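Local coordinates for MgGH51 (Meripilus giganteus, PDB 6ZPV), which probably removes terminal alpha-L-arabinofuranosyl residues from arabinose-containing glycans, as a fungal glycoside hydrolase of family GH51, at residues F22-I25 with N26-D30; L38-R41 with A42-Q45. All coordinates share one frame; numbering follows the deposited sequence.

Contact 1: residues F22-I25 with N26-D30; sequences FEDI and NHSGD
D24 reaches across to the backbone of G29 and D30, and so ties the loop leaving strand 20-21, the first of the (beta/alpha)8 barrel, to the chain that runs on into the short helix 29-33. Each carboxylate oxygen takes one backbone N-H. G29 N lies 3.0 Å from D24 OD1 and meets it from above the carboxylate plane, 69° out of it. D30 N, at 2.9 Å from D24 OD2, arrives on the syn side and much nearer that plane. With CG swung anti to the backbone nitrogen (chi1 -156°), the carboxylate is turned toward the G29-D30 backbone, and the hydroxyl of Y263 is hydrogen-bonded to OD1 as well. G29 has no CB; one there would collide with D24 OD2, so the carboxylate can lie directly against the backbone. D30 OD2 stands 3.8 Å from D24 OD2, a like-charge approach that the surrounding donors, T266 at D30 among them, may help to offset. With an alanine in place of D24, the N-H groups of G29 and D30 would probably be left without these acceptors and the turn less firmly held.

I25 and S28 close the bend by a beta turn: S28 N donates to I25 O at 2.9 Å, while the two central residues, N26 and H27, both take left-handed backbone angles. The I25 and N26 side chains lie side by side, CG1 of I25 being 3.9 Å from OD1 of N26, whose amide is bonded to Q490 and L483. The S28 hydroxyl turns back to donate to E23 O in the carbonyl plane, on a lone pair, over 2.7 Å. Beyond it, the F22 ring presents its edge to the same serine, with CE2 3.5 Å from S28 O.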
# COMPACT_ATOMS: atom_id res chain seq x y z
N PHE A 22 2.91 -2.85 -2.26
CA PHE A 22 1.86 -1.85 -2.46
C PHE A 22 1.57 -1.65 -3.95
O PHE A 22 2.45 -1.40 -4.77
CB PHE A 22 2.27 -0.52 -1.83
CG PHE A 22 1.13 0.49 -1.86
CD1 PHE A 22 0.94 1.35 -2.93
CD2 PHE A 22 0.23 0.57 -0.82
CE1 PHE A 22 -0.14 2.22 -2.96
CE2 PHE A 22 -0.87 1.44 -0.85
CZ PHE A 22 -1.03 2.28 -1.92
N GLU A 23 0.27 -1.60 -4.24
CA GLU A 23 -0.27 -0.93 -5.41
C GLU A 23 -1.59 -0.32 -4.94
O GLU A 23 -2.12 -0.76 -3.92
CB GLU A 23 -0.52 -1.92 -6.56
CG GLU A 23 -1.71 -2.85 -6.30
CD GLU A 23 -1.87 -3.91 -7.40
OE1 GLU A 23 -2.04 -3.54 -8.59
OE2 GLU A 23 -1.80 -5.10 -7.02
N ASP A 24 -2.17 0.58 -5.73
CA ASP A 24 -3.51 1.11 -5.41
C ASP A 24 -4.52 0.07 -5.88
O ASP A 24 -4.79 -0.10 -7.09
CB ASP A 24 -3.72 2.48 -6.08
CG ASP A 24 -4.76 3.28 -5.36
OD1 ASP A 24 -5.70 2.69 -4.75
OD2 ASP A 24 -4.65 4.56 -5.37
N ILE A 25 -5.04 -0.70 -4.92
CA ILE A 25 -6.05 -1.75 -5.12
C ILE A 25 -6.95 -1.66 -3.89
O ILE A 25 -6.48 -1.32 -2.79
CB ILE A 25 -5.40 -3.15 -5.25
CG1 ILE A 25 -6.42 -4.26 -5.56
CG2 ILE A 25 -4.55 -3.50 -4.04
CD1 ILE A 25 -5.80 -5.62 -5.80
N ASN A 26 -8.23 -1.94 -4.02
CA ASN A 26 -9.14 -1.84 -2.89
C ASN A 26 -9.11 -0.43 -2.26
O ASN A 26 -9.31 -0.26 -1.05
CB ASN A 26 -8.85 -2.86 -1.79
CG ASN A 26 -8.64 -4.27 -2.24
OD1 ASN A 26 -9.42 -4.79 -3.05
ND2 ASN A 26 -7.61 -4.93 -1.66
N HIS A 27 -8.86 0.60 -3.08
CA HIS A 27 -8.73 1.97 -2.56
C HIS A 27 -7.70 2.02 -1.41
O HIS A 27 -7.85 2.74 -0.44
CB HIS A 27 -10.09 2.53 -2.16
CG HIS A 27 -10.85 3.02 -3.34
ND1 HIS A 27 -10.57 4.21 -3.96
CD2 HIS A 27 -11.79 2.42 -4.09
CE1 HIS A 27 -11.35 4.35 -5.01
NE2 HIS A 27 -12.12 3.26 -5.08
N SER A 28 -6.59 1.35 -1.64
CA SER A 28 -5.40 1.40 -0.75
C SER A 28 -4.62 2.69 -0.88
O SER A 28 -3.88 3.03 0.08
CB SER A 28 -4.48 0.26 -1.03
OG SER A 28 -4.01 0.36 -2.36
N GLY A 29 -4.71 3.38 -2.01
CA GLY A 29 -4.01 4.66 -2.21
C GLY A 29 -5.02 5.77 -2.05
O GLY A 29 -5.24 6.28 -0.95
N ASP A 30 -5.69 6.11 -3.15
CA ASP A 30 -6.86 6.98 -3.07
C ASP A 30 -7.95 6.34 -2.21
O ASP A 30 -8.42 5.23 -2.59
CB ASP A 30 -7.38 7.27 -4.46
CG ASP A 30 -6.50 8.18 -5.27
OD1 ASP A 30 -6.02 9.19 -4.81
OD2 ASP A 30 -6.21 7.83 -6.39

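Contact 2: residues L38-R41 with A42-Q45; sequences LQNR and AFQQ
N40 and F43 meet through van der Waals contacts as the chain bends between them. OD1 of N40 comes to 3.2 Å from CA of F43, while ND2 sits 4.0 Å from CD1 at the rim of the ring. The two side chains cross at about a right angle, the amide plane turned 74° from the ring plane. A backbone group supplies the contact over the ring itself: N40 O stands above one face of F43, displaced toward the rim. That oxygen also receives the indole N-H of W57, whose ring meets F43 as well.

Water provides the polar links. One molecule donates to both N40 OD1 and Q44 O, each at 2.8 Å, bridging an amide to a backbone carbonyl four residues on. A second accepts from R41 NE at 2.8 Å, in the plane of the guanidinium, and donates to Q44 OE1 at 2.8 Å. R41 CG lies between the backbone N and the carbonyl carbon (chi1 72°), and from there the chain runs extended to carry NE out to this water. Arginine and glutamine are thus coupled without touching.

Direct bonds to the surroundings hold the other ends of the same three side chains. N40 ND2 donates to A53 O and A55 O, R41 NH1 forms a salt bridge with E36, and Q44 NE2 is bonded to T266 O. Because R41 also shares a backbone hydrogen bond with F195 and F43 packs on that same residue, the bend lies against strand 189-198. Such a chain bend belongs to the connection from the (beta/alpha)8 barrel into a beta-sandwich inserted between its first two strands, 20-21 and 224-227.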
# COMPACT_ATOMS: atom_id res chain seq x y z
N LEU A 38 -11.76 13.72 -0.03
CA LEU A 38 -12.78 13.89 -1.05
C LEU A 38 -12.57 12.89 -2.19
O LEU A 38 -11.46 12.79 -2.71
CB LEU A 38 -12.80 15.31 -1.62
CG LEU A 38 -12.84 16.42 -0.59
CD1 LEU A 38 -12.93 17.77 -1.27
CD2 LEU A 38 -13.98 16.26 0.39
N GLN A 39 -13.60 12.18 -2.57
CA GLN A 39 -13.56 11.21 -3.67
C GLN A 39 -13.87 11.98 -4.97
O GLN A 39 -14.71 12.86 -4.99
CB GLN A 39 -14.48 10.04 -3.41
CG GLN A 39 -14.51 9.03 -4.52
CD GLN A 39 -15.26 7.76 -4.22
OE1 GLN A 39 -16.10 7.67 -3.23
NE2 GLN A 39 -15.09 6.79 -5.05
N ASN A 40 -13.20 11.62 -6.05
CA ASN A 40 -13.45 12.28 -7.34
C ASN A 40 -13.24 13.81 -7.19
O ASN A 40 -14.07 14.63 -7.65
CB ASN A 40 -14.84 11.91 -7.90
CG ASN A 40 -15.13 12.44 -9.29
OD1 ASN A 40 -14.19 12.66 -10.09
ND2 ASN A 40 -16.43 12.56 -9.62
N ARG A 41 -12.14 14.17 -6.54
CA ARG A 41 -11.92 15.55 -6.09
C ARG A 41 -11.75 16.56 -7.21
O ARG A 41 -11.98 17.75 -7.02
CB ARG A 41 -10.74 15.62 -5.15
CG ARG A 41 -9.37 15.43 -5.80
CD ARG A 41 -8.23 15.49 -4.79
NE ARG A 41 -6.96 15.28 -5.40
CZ ARG A 41 -5.82 15.10 -4.76
NH1 ARG A 41 -5.76 15.21 -3.44
NH2 ARG A 41 -4.69 14.84 -5.42
N ALA A 42 -11.28 16.09 -8.37
CA ALA A 42 -10.93 16.99 -9.48
C ALA A 42 -11.47 16.46 -10.80
O ALA A 42 -11.04 16.91 -11.87
CB ALA A 42 -9.44 17.20 -9.54
N PHE A 43 -12.46 15.57 -10.76
CA PHE A 43 -13.17 15.11 -11.96
C PHE A 43 -12.16 14.52 -12.95
O PHE A 43 -12.35 14.61 -14.17
CB PHE A 43 -14.01 16.24 -12.56
CG PHE A 43 -14.87 16.89 -11.49
CD1 PHE A 43 -15.98 16.27 -10.97
CD2 PHE A 43 -14.45 18.06 -10.90
CE1 PHE A 43 -16.64 16.80 -9.87
CE2 PHE A 43 -15.10 18.58 -9.81
CZ PHE A 43 -16.18 17.96 -9.29
N GLN A 44 -11.13 13.85 -12.45
CA GLN A 44 -10.12 13.34 -13.37
C GLN A 44 -10.64 12.08 -14.08
O GLN A 44 -11.23 11.17 -13.49
CB GLN A 44 -8.87 12.92 -12.59
CG GLN A 44 -8.05 14.12 -12.13
CD GLN A 44 -7.11 13.76 -10.98
OE1 GLN A 44 -7.58 13.43 -9.87
NE2 GLN A 44 -5.78 13.76 -11.22
N GLN A 45 -10.39 12.07 -15.39
CA GLN A 45 -10.62 10.86 -16.22
C GLN A 45 -12.07 10.41 -16.21
O GLN A 45 -12.33 9.20 -16.33
CB GLN A 45 -9.67 9.72 -15.83
CG GLN A 45 -8.19 10.10 -15.88
CD GLN A 45 -7.66 10.49 -17.23
OE1 GLN A 45 -8.28 10.23 -18.27
NE2 GLN A 45 -6.51 11.10 -17.24
O HOH W 1 -12.45 10.73 -11.03
O HOH W 2 -6.57 15.40 -8.17

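Along the chain the two contacts come in series: contact 1 leads from strand 20-21 into helix 29-33, and contact 2 bends the loop that continues from this helix toward strand 57-60. Their centres are 16 Å apart and their nearest atoms about 4 Å, without touching. Contact 1 is near the middle of the molecule, on the loop leaving the first barrel strand; contact 2 lies farther out, against the beta-sandwich. Strand 264-265 and T266 link their surroundings: T266 bonds D30 through its hydroxyl and Q44 through its backbone oxygen. One short run of chain thereby illustrates how local turns can carry a barrel into an inserted domain.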